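PDB 6HHE: odorant binding protein OBP69a from Ceratitis capitata, which probably binds odorants and carries them as a small, secreted, all-helical member of the insect PBP/GOBP family. Local coordinates for residues E76-P79 with I80-L84; L102-E105 with C106-K109; I48-V51 with L52-G56; G10-K13 with L14-L17. All blocks are in the same frame, centred on the assembly; numbering follows the deposited sequence.

Contact 1. Residues E76-P79 with I80-L84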
loop_
_atom_site.group_PDB
_atom_site.type_symbol
_atom_site.label_atom_id
_atom_site.label_comp_id
_atom_site.label_asym_id
_atom_site.label_seq_id
_atom_site.Cartn_x
_atom_site.Cartn_y
_atom_site.Cartn_z
ATOM N N GLU A 76 9.341 17.926 1.341
ATOM C CA GLU A 76 8.091 18.070 2.074
ATOM C C GLU A 76 7.481 16.733 2.464
ATOM O O GLU A 76 6.655 16.698 3.381
ATOM C CB GLU A 76 7.086 18.860 1.225
ATOM C CG GLU A 76 6.896 18.253 -0.125
ATOM C CD GLU A 76 7.507 19.069 -1.251
ATOM O OE1 GLU A 76 8.670 19.530 -1.082
ATOM O OE2 GLU A 76 6.810 19.227 -2.303
ATOM N N PHE A 77 7.867 15.625 1.808
ATOM C CA PHE A 77 7.355 14.306 2.180
ATOM C C PHE A 77 8.178 13.580 3.226
ATOM O O PHE A 77 7.764 12.500 3.665
ATOM C CB PHE A 77 7.295 13.404 0.945
ATOM C CG PHE A 77 6.274 13.800 -0.037
ATOM C CD1 PHE A 77 6.571 14.743 -1.015
ATOM C CD2 PHE A 77 5.032 13.231 -0.011
ATOM C CE1 PHE A 77 5.617 15.121 -1.955
ATOM C CE2 PHE A 77 4.059 13.619 -0.950
ATOM C CZ PHE A 77 4.378 14.552 -1.911
ATOM N N VAL A 78 9.345 14.108 3.595
ATOM C CA VAL A 78 10.240 13.358 4.478
ATOM C C VAL A 78 9.606 13.023 5.820
ATOM O O VAL A 78 9.632 11.839 6.211
ATOM C CB VAL A 78 11.577 14.114 4.624
ATOM C CG1 VAL A 78 12.331 13.589 5.842
ATOM C CG2 VAL A 78 12.373 13.934 3.389
ATOM N N PRO A 79 9.011 13.968 6.555
ATOM C CA PRO A 79 8.499 13.620 7.885
ATOM C C PRO A 79 7.435 12.542 7.822
ATOM O O PRO A 79 7.408 11.638 8.662
ATOM C CB PRO A 79 7.915 14.932 8.410
ATOM C CG PRO A 79 8.695 15.975 7.691
ATOM C CD PRO A 79 9.091 15.422 6.384
ATOM N N ILE A 80 6.593 12.585 6.797
ATOM C CA ILE A 80 5.520 11.593 6.703
ATOM C C ILE A 80 6.077 10.213 6.413
ATOM O O ILE A 80 5.680 9.211 7.040
ATOM C CB ILE A 80 4.521 12.036 5.629
ATOM C CG1 ILE A 80 3.628 13.168 6.171
ATOM C CG2 ILE A 80 3.682 10.842 5.077
ATOM C CD1 ILE A 80 3.086 14.024 5.010
ATOM N N VAL A 81 7.010 10.125 5.457
ATOM C CA VAL A 81 7.597 8.829 5.141
ATOM C C VAL A 81 8.402 8.289 6.300
ATOM O O VAL A 81 8.304 7.102 6.633
ATOM C CB VAL A 81 8.444 8.949 3.876
ATOM C CG1 VAL A 81 9.249 7.684 3.662
ATOM C CG2 VAL A 81 7.600 9.284 2.683
ATOM N N GLU A 82 9.220 9.138 6.933
ATOM C CA GLU A 82 9.998 8.666 8.075
ATOM C C GLU A 82 9.109 8.105 9.162
ATOM O O GLU A 82 9.433 7.073 9.745
ATOM C CB GLU A 82 10.856 9.784 8.636
ATOM C CG GLU A 82 11.888 10.228 7.730
ATOM C CD GLU A 82 12.876 11.074 8.422
ATOM O OE1 GLU A 82 12.671 11.543 9.558
ATOM O OE2 GLU A 82 13.895 11.245 7.790
ATOM N N GLU A 83 7.997 8.771 9.449
ATOM C CA GLU A 83 7.147 8.292 10.530
ATOM C C GLU A 83 6.527 6.943 10.190
ATOM O O GLU A 83 6.460 6.043 11.051
ATOM C CB GLU A 83 6.090 9.336 10.861
ATOM C CG GLU A 83 5.112 8.823 11.888
ATOM C CD GLU A 83 3.925 9.705 12.151
ATOM O OE1 GLU A 83 3.259 10.143 11.219
ATOM O OE2 GLU A 83 3.626 9.943 13.359
ATOM N N LEU A 84 6.072 6.759 8.947
ATOM C CA LEU A 84 5.493 5.465 8.565
ATOM C C LEU A 84 6.523 4.355 8.598
ATOM O O LEU A 84 6.257 3.254 9.117
ATOM C CB LEU A 84 4.861 5.562 7.179
ATOM C CG LEU A 84 3.634 6.453 7.080
ATOM C CD1 LEU A 84 3.285 6.702 5.653
ATOM C CD2 LEU A 84 2.444 5.774 7.764
HETATM O O HOH W 1 6.102 15.075 5.527
#

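Contact 2. Residues L102-E105 with C106-K109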
loop_
_atom_site.group_PDB
_atom_site.type_symbol
_atom_site.label_atom_id
_atom_site.label_comp_id
_atom_site.label_asym_id
_atom_site.label_seq_id
_atom_site.Cartn_x
_atom_site.Cartn_y
_atom_site.Cartn_z
ATOM N N LEU A 102 -0.804 -6.390 6.185
ATOM C CA LEU A 102 -0.555 -6.053 7.594
ATOM C C LEU A 102 0.227 -4.750 7.721
ATOM O O LEU A 102 -0.054 -3.937 8.619
ATOM C CB LEU A 102 0.202 -7.197 8.263
ATOM C CG LEU A 102 -0.592 -8.494 8.382
ATOM C CD1 LEU A 102 0.391 -9.585 8.790
ATOM C CD2 LEU A 102 -1.729 -8.336 9.371
ATOM N N THR A 103 1.229 -4.546 6.847
ATOM C CA THR A 103 2.005 -3.316 6.911
ATOM C C THR A 103 1.120 -2.131 6.571
ATOM O O THR A 103 1.181 -1.093 7.246
ATOM C CB THR A 103 3.221 -3.406 5.984
ATOM O OG1 THR A 103 4.003 -4.557 6.385
ATOM C CG2 THR A 103 4.099 -2.168 6.101
ATOM N N THR A 104 0.218 -2.290 5.587
ATOM C CA THR A 104 -0.654 -1.181 5.206
ATOM C C THR A 104 -1.699 -0.902 6.284
ATOM O O THR A 104 -2.047 0.275 6.490
ATOM C CB THR A 104 -1.306 -1.470 3.850
ATOM O OG1 THR A 104 -0.282 -1.526 2.861
ATOM C CG2 THR A 104 -2.275 -0.368 3.479
ATOM N N GLU A 105 -2.135 -1.945 7.001
ATOM C CA GLU A 105 -3.008 -1.715 8.148
ATOM C C GLU A 105 -2.312 -0.829 9.157
ATOM O O GLU A 105 -2.937 0.088 9.735
ATOM C CB GLU A 105 -3.414 -3.031 8.803
ATOM C CG GLU A 105 -4.507 -3.719 8.047
ATOM C CD GLU A 105 -4.997 -4.953 8.754
ATOM O OE1 GLU A 105 -4.153 -5.784 9.158
ATOM O OE2 GLU A 105 -6.226 -5.072 8.923
ATOM N N CYS A 106 -1.013 -1.070 9.391
ATOM C CA CYS A 106 -0.249 -0.216 10.295
ATOM C C CYS A 106 -0.150 1.214 9.742
ATOM O O CYS A 106 -0.333 2.197 10.483
ATOM C CB CYS A 106 1.107 -0.846 10.531
ATOM S SG CYS A 106 2.132 0.165 11.656
ATOM N N TYR A 107 0.115 1.363 8.441
ATOM C CA TYR A 107 0.159 2.709 7.846
ATOM C C TYR A 107 -1.141 3.463 8.044
ATOM O O TYR A 107 -1.117 4.668 8.326
ATOM C CB TYR A 107 0.440 2.623 6.350
ATOM C CG TYR A 107 1.783 2.110 5.929
ATOM C CD1 TYR A 107 2.912 2.111 6.773
ATOM C CD2 TYR A 107 1.932 1.672 4.625
ATOM C CE1 TYR A 107 4.143 1.672 6.287
ATOM C CE2 TYR A 107 3.169 1.182 4.141
ATOM C CZ TYR A 107 4.253 1.219 4.977
ATOM O OH TYR A 107 5.426 0.732 4.430
ATOM N N ILE A 108 -2.280 2.779 7.905
ATOM C CA ILE A 108 -3.588 3.430 8.003
ATOM C C ILE A 108 -3.818 3.916 9.422
ATOM O O ILE A 108 -4.360 5.021 9.633
ATOM C CB ILE A 108 -4.644 2.423 7.559
ATOM C CG1 ILE A 108 -4.639 2.264 6.034
ATOM C CG2 ILE A 108 -6.057 2.861 8.065
ATOM C CD1 ILE A 108 -5.378 0.999 5.538
ATOM N N LYS A 109 -3.380 3.117 10.413
ATOM C CA LYS A 109 -3.482 3.537 11.818
ATOM C C LYS A 109 -2.565 4.713 12.115
ATOM O O LYS A 109 -2.926 5.605 12.910
ATOM C CB LYS A 109 -3.129 2.385 12.773
ATOM C CG LYS A 109 -4.187 1.299 12.851
ATOM C CD LYS A 109 -3.810 0.235 13.872
ATOM C CE LYS A 109 -4.829 -0.894 13.872
ATOM N NZ LYS A 109 -4.958 -1.489 12.510
HETATM O O HOH W 2 -5.780 -0.216 10.353
#

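Contact 3. Residues I48-V51 with L52-G56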
loop_
_atom_site.group_PDB
_atom_site.type_symbol
_atom_site.label_atom_id
_atom_site.label_comp_id
_atom_site.label_asym_id
_atom_site.label_seq_id
_atom_site.Cartn_x
_atom_site.Cartn_y
_atom_site.Cartn_z
ATOM N N ILE A 48 -2.448 -4.707 -3.068
ATOM C CA ILE A 48 -1.571 -3.840 -2.290
ATOM C C ILE A 48 -0.126 -4.292 -2.441
ATOM O O ILE A 48 0.764 -3.468 -2.699
ATOM C CB ILE A 48 -2.020 -3.827 -0.811
ATOM C CG1 ILE A 48 -3.425 -3.268 -0.717
ATOM C CG2 ILE A 48 -1.046 -2.990 -0.006
ATOM C CD1 ILE A 48 -4.003 -3.326 0.656
ATOM N N HIS A 49 0.122 -5.607 -2.398
ATOM C CA HIS A 49 1.474 -6.085 -2.651
ATOM C C HIS A 49 1.964 -5.679 -4.036
ATOM O O HIS A 49 3.111 -5.251 -4.183
ATOM C CB HIS A 49 1.536 -7.601 -2.496
ATOM C CG HIS A 49 2.872 -8.162 -2.813
ATOM N ND1 HIS A 49 3.217 -8.572 -4.084
ATOM C CD2 HIS A 49 3.974 -8.315 -2.047
ATOM C CE1 HIS A 49 4.479 -8.968 -4.081
ATOM N NE2 HIS A 49 4.954 -8.847 -2.854
ATOM N N CYS A 50 1.098 -5.788 -5.041
ATOM C CA CYS A 50 1.441 -5.454 -6.432
ATOM C C CYS A 50 1.893 -4.012 -6.533
ATOM O O CYS A 50 2.903 -3.718 -7.198
ATOM C CB CYS A 50 0.202 -5.720 -7.295
ATOM S SG CYS A 50 0.509 -5.448 -9.132
ATOM N N VAL A 51 1.156 -3.107 -5.892
ATOM C CA VAL A 51 1.495 -1.690 -5.934
ATOM C C VAL A 51 2.840 -1.456 -5.271
ATOM O O VAL A 51 3.719 -0.810 -5.856
ATOM C CB VAL A 51 0.386 -0.856 -5.296
ATOM C CG1 VAL A 51 0.821 0.622 -5.118
ATOM C CG2 VAL A 51 -0.911 -0.963 -6.117
ATOM N N LEU A 52 3.044 -1.994 -4.068
ATOM C CA LEU A 52 4.329 -1.829 -3.385
ATOM C C LEU A 52 5.476 -2.367 -4.225
ATOM O O LEU A 52 6.566 -1.770 -4.276
ATOM C CB LEU A 52 4.311 -2.539 -2.028
ATOM C CG LEU A 52 3.388 -1.908 -1.015
ATOM C CD1 LEU A 52 3.433 -2.766 0.253
ATOM C CD2 LEU A 52 3.750 -0.466 -0.644
ATOM N N ASP A 53 5.255 -3.498 -4.886
ATOM C CA ASP A 53 6.309 -4.121 -5.671
ATOM C C ASP A 53 6.633 -3.291 -6.903
ATOM O O ASP A 53 7.812 -3.115 -7.236
ATOM C CB ASP A 53 5.884 -5.537 -6.047
ATOM C CG ASP A 53 6.894 -6.215 -6.955
ATOM O OD1 ASP A 53 7.921 -6.697 -6.442
ATOM O OD2 ASP A 53 6.670 -6.234 -8.177
ATOM N N LYS A 54 5.605 -2.721 -7.550
ATOM C CA LYS A 54 5.798 -1.909 -8.757
ATOM C C LYS A 54 6.598 -0.651 -8.450
ATOM O O LYS A 54 7.369 -0.175 -9.301
ATOM C CB LYS A 54 4.440 -1.512 -9.355
ATOM C CG LYS A 54 3.856 -2.383 -10.508
ATOM C CD LYS A 54 4.279 -3.802 -10.493
ATOM C CE LYS A 54 3.441 -4.627 -11.499
ATOM N NZ LYS A 54 3.522 -6.089 -11.305
ATOM N N ILE A 55 6.404 -0.087 -7.259
ATOM C CA ILE A 55 7.138 1.105 -6.841
ATOM C C ILE A 55 8.512 0.764 -6.294
ATOM O O ILE A 55 9.346 1.660 -6.119
ATOM C CB ILE A 55 6.304 1.883 -5.815
ATOM C CG1 ILE A 55 4.951 2.241 -6.410
ATOM C CG2 ILE A 55 7.006 3.198 -5.394
ATOM C CD1 ILE A 55 4.031 2.836 -5.461
ATOM N N GLY A 56 8.799 -0.498 -6.063
ATOM C CA GLY A 56 10.064 -0.893 -5.497
ATOM C C GLY A 56 10.165 -0.895 -3.992
ATOM O O GLY A 56 11.284 -0.873 -3.472
#

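Contact 4. Residues G10-K13 with L14-L17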
loop_
_atom_site.group_PDB
_atom_site.type_symbol
_atom_site.label_atom_id
_atom_site.label_comp_id
_atom_site.label_asym_id
_atom_site.label_seq_id
_atom_site.Cartn_x
_atom_site.Cartn_y
_atom_site.Cartn_z
ATOM N N GLY A 10 1.052 8.117 -14.516
ATOM C CA GLY A 10 1.786 6.986 -13.967
ATOM C C GLY A 10 0.972 6.165 -12.986
ATOM O O GLY A 10 0.889 4.938 -13.101
ATOM N N ALA A 11 0.357 6.829 -12.004
ATOM C CA ALA A 11 -0.334 6.095 -10.948
ATOM C C ALA A 11 -1.522 5.321 -11.497
ATOM O O ALA A 11 -1.787 4.188 -11.075
ATOM C CB ALA A 11 -0.783 7.055 -9.849
ATOM N N LYS A 12 -2.251 5.912 -12.439
ATOM C CA LYS A 12 -3.368 5.202 -13.048
ATOM C C LYS A 12 -2.889 4.028 -13.896
ATOM O O LYS A 12 -3.533 2.971 -13.908
ATOM C CB LYS A 12 -4.214 6.171 -13.872
ATOM C CG LYS A 12 -4.917 7.249 -13.036
ATOM C CD LYS A 12 -6.224 6.747 -12.398
ATOM C CE LYS A 12 -6.019 6.011 -11.081
ATOM N NZ LYS A 12 -7.146 5.076 -10.814
ATOM N N LYS A 13 -1.769 4.190 -14.610
ATOM C CA LYS A 13 -1.190 3.067 -15.342
ATOM C C LYS A 13 -0.849 1.932 -14.393
ATOM O O LYS A 13 -1.157 0.764 -14.660
ATOM C CB LYS A 13 0.062 3.510 -16.099
ATOM C CG LYS A 13 -0.224 4.430 -17.271
ATOM C CD LYS A 13 1.018 4.710 -18.106
ATOM C CE LYS A 13 2.092 5.442 -17.312
ATOM N NZ LYS A 13 3.155 6.011 -18.198
ATOM N N LEU A 14 -0.192 2.264 -13.283
ATOM C CA LEU A 14 0.185 1.265 -12.290
ATOM C C LEU A 14 -1.051 0.558 -11.724
ATOM O O LEU A 14 -1.089 -0.681 -11.611
ATOM C CB LEU A 14 0.999 1.958 -11.196
ATOM C CG LEU A 14 1.877 1.152 -10.247
ATOM C CD1 LEU A 14 2.966 2.046 -9.687
ATOM C CD2 LEU A 14 1.048 0.649 -9.139
ATOM N N THR A 15 -2.069 1.342 -11.341
ATOM C CA THR A 15 -3.292 0.779 -10.769
ATOM C C THR A 15 -3.947 -0.186 -11.738
ATOM O O THR A 15 -4.390 -1.269 -11.332
ATOM C CB THR A 15 -4.270 1.902 -10.403
ATOM O OG1 THR A 15 -3.670 2.691 -9.392
ATOM C CG2 THR A 15 -5.614 1.351 -9.858
ATOM N N ASN A 16 -4.037 0.199 -13.009
ATOM C CA ASN A 16 -4.616 -0.666 -14.034
ATOM C C ASN A 16 -3.933 -2.010 -14.069
ATOM O O ASN A 16 -4.602 -3.048 -14.078
ATOM C CB ASN A 16 -4.506 -0.039 -15.427
ATOM C CG ASN A 16 -4.775 -1.071 -16.564
ATOM O OD1 ASN A 16 -5.909 -1.536 -16.717
ATOM N ND2 ASN A 16 -3.732 -1.417 -17.365
ATOM N N LEU A 17 -2.600 -2.007 -14.233
ATOM C CA LEU A 17 -1.840 -3.250 -14.300
ATOM C C LEU A 17 -2.131 -4.132 -13.101
ATOM O O LEU A 17 -2.401 -5.337 -13.231
ATOM C CB LEU A 17 -0.336 -2.969 -14.357
ATOM C CG LEU A 17 0.308 -2.460 -15.637
ATOM C CD1 LEU A 17 1.798 -2.326 -15.376
ATOM C CD2 LEU A 17 0.030 -3.400 -16.753
HETATM O O HOH W 3 -1.467 0.071 -17.399
#

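Contact 1. Residues E76-P79 with I80-L84
Glu-82 N gives its hydrogen to Val-78 O at 2.8 Å, nearly along the C=O axis and almost straight (172° at the hydrogen). The same oxygen is also packed by the Glu-82 side chain, whose CG lies 3.2 Å from Val-78 O. Two further backbone bonds of the opening turns flank this one: Val-81 N to Phe-77 O, 3.1 Å, and Glu-83 N to Pro-79 O, the latter with the donor tilted out of the carbonyl plane. One step earlier a water stands in for the direct bond, donating to Glu-76 O at 2.7 Å and accepting from Ile-80 N at 2.8 Å. Pro-79 brings no N-H of its own, which costs little in the first turn of helix 78-88. Val-78 and Glu-82 run side by side in the same direction; Glu-82 has two conformers, one of them described here, and its side-chain contacts are less certain for that. On the inner side Val-81 CG2 packs 3.4 Å from Phe-77 O, and Val-81 is buried against Leu-69 and Leu-70 of helix 69-72. Ile-80 and Glu-83, with Asn-111 and Ile-114, line a pocket holding 2-(2-methoxyethoxy)ethanol, a molecule that probably comes from the crystallisation liquor. The chemistry is that of a helix start: the carbonyls of Glu-76 to Pro-79 are met by N-H groups one turn on, the first of them through a bridging water.

Contact 2. Residues L102-E105 with C106-K109
Tyr-107 CB rests 3.4 Å from Thr-104 O, and CG then turns back along the helix to within 3.5 Å of Thr-103 O. This follows from chi1 of -66°, which sets CG beside the backbone N and anti to the carbonyl carbon. Thr-103 O lies over one face of the ring, displaced toward its rim, while CD2 comes 3.9 Å from Thr-104 CA. Further out, the methyl CG2 of Thr-103 sits over the same face in a CH-pi contact, 4.0 Å from the Tyr-107 ring centroid and 29° off the normal. At the tip, CZ and OH are each 3.6 Å from Thr-103 CG2. OG1 of Thr-103 is turned the other way, bonded to Thr-99 O and Gln-91 N. With a leucine in place of the tyrosine, the Thr-103 methyl would probably lose the ring face it packs on, and the contact with Leu-84 would be disturbed. Next door, Ile-108 CD1 meets Thr-104 CG2 at 4.0 Å. Helix 96-110 packs on helix 78-88 through Tyr-107, which touches Leu-84 and Cys-88, and is joined to it by the disulfide of Cys-106 with Cys-88; on helix 112-121 it packs through Tyr-107 and Ile-108, which both reach Leu-115.

Contact 3. Residues I48-V51 with L52-G56
Val-51 and Ile-55 carry the apolar part, their side chains side by side and pointing the same way, with CG1 of Val-51 3.9 Å from CD1 of Ile-55. Ile-55 CG1, anti to its carbonyl carbon (chi1 -57°), also lies 3.3 Å from Val-51 O, which lays the side chain back over the preceding turn. Ile-48 CG2 and Leu-52 CD1 make a looser pair at 4.5 Å. The backbone supplies four i to i+4 hydrogen bonds; the straightest runs from Leu-52 N to Ile-48 O, 3.0 Å and 176° at the hydrogen, and the others lead from Asp-53, Lys-54 and Ile-55 to His-49, Cys-50 and Val-51. Helix 42-55 then ends in a Schellman motif: Gly-56 takes a positive phi, with two bonds back into the last turn, one of them Gly-56 N to Asp-53 O, 3.0 Å, a backbone shape in which a CB would jam against the carbonyl before it. Among the polar side chains, Lys-54 bends at chi2 so that its aliphatic part follows Cys-50 O and its NZ passes 3.8 Å from Cys-50 SG on the way to a salt bridge with Glu-21. Cys-50 itself is disulfide-bonded to Cys-18, so both residues tie this helix to helix 10-22. The His-49 ring and Asp-53 carboxylate planes are nearly parallel, 12° apart, but the two side chains meet through CE1 and CB, 4.2 Å apart, and not through their polar atoms.

Contact 4. Residues G10-K13 with L14-L17
Ala-11 O is gripped twice by Thr-15: the hydroxyl OG1 donates to it at 2.9 Å and the backbone N bonds to it at the same length, the two arriving from opposite faces of the carbonyl plane. The hydroxyl comes from above, 35° out of that plane. Its place is set by chi1 of -64°, which holds OG1 beside the backbone N and sends the methyl CG2 the other way, anti to that N. A valine instead of the threonine would probably cost Ala-11 O one of its two hydrogen bonds. Such a threonine, bonding its hydroxyl to the carbonyl four residues back, is a common feature of alpha-helices, here in the first turns of helix 10-22. Lys-12 lies alongside Thr-15 and curls its chain until NZ is 4.1 Å from Thr-15 CG2, and the ammonium is held there by Ser-123 O near the C terminus. Leu-14 follows another rule: with CG anti to the backbone N (chi1 -162°), its branch leaves its own turn and reaches Val-51, Lys-54 and Ile-55 of helix 42-55, while CB stays 3.5 Å from Gly-10 O. Asn-16 brings its amide to a water that accepts from ND2 at 2.7 Å and donates to Lys-13 O at 2.8 Å; OD1 turns to Lys-20. Lys-13 O additionally receives Leu-17 N, and Leu-17 CG packs 3.7 Å from that oxygen.

In the fold
From the N terminus, the order is contact 4 on helix 10-22, contact 3 at the end of helix 42-55, contact 1 at the start of helix 78-88 and contact 2 on helix 96-110. Each closes no more than successive turns of one helix, so they stand in series and none nest or cross. Contacts 4 and 3 pack together through Leu-14. Contact 2 is the bridge: Thr-104 OG1 lies 3.3 Å from Ile-48 CG2 of contact 3, and Tyr-107 O is 3.8 Å from Leu-84 CD2 of contact 1. Contacts 1 and 4 stay apart, their nearest atoms about 12 Å from each other. A further disulfide, Cys-46 to Cys-97, joins helices 42-55 and 96-110.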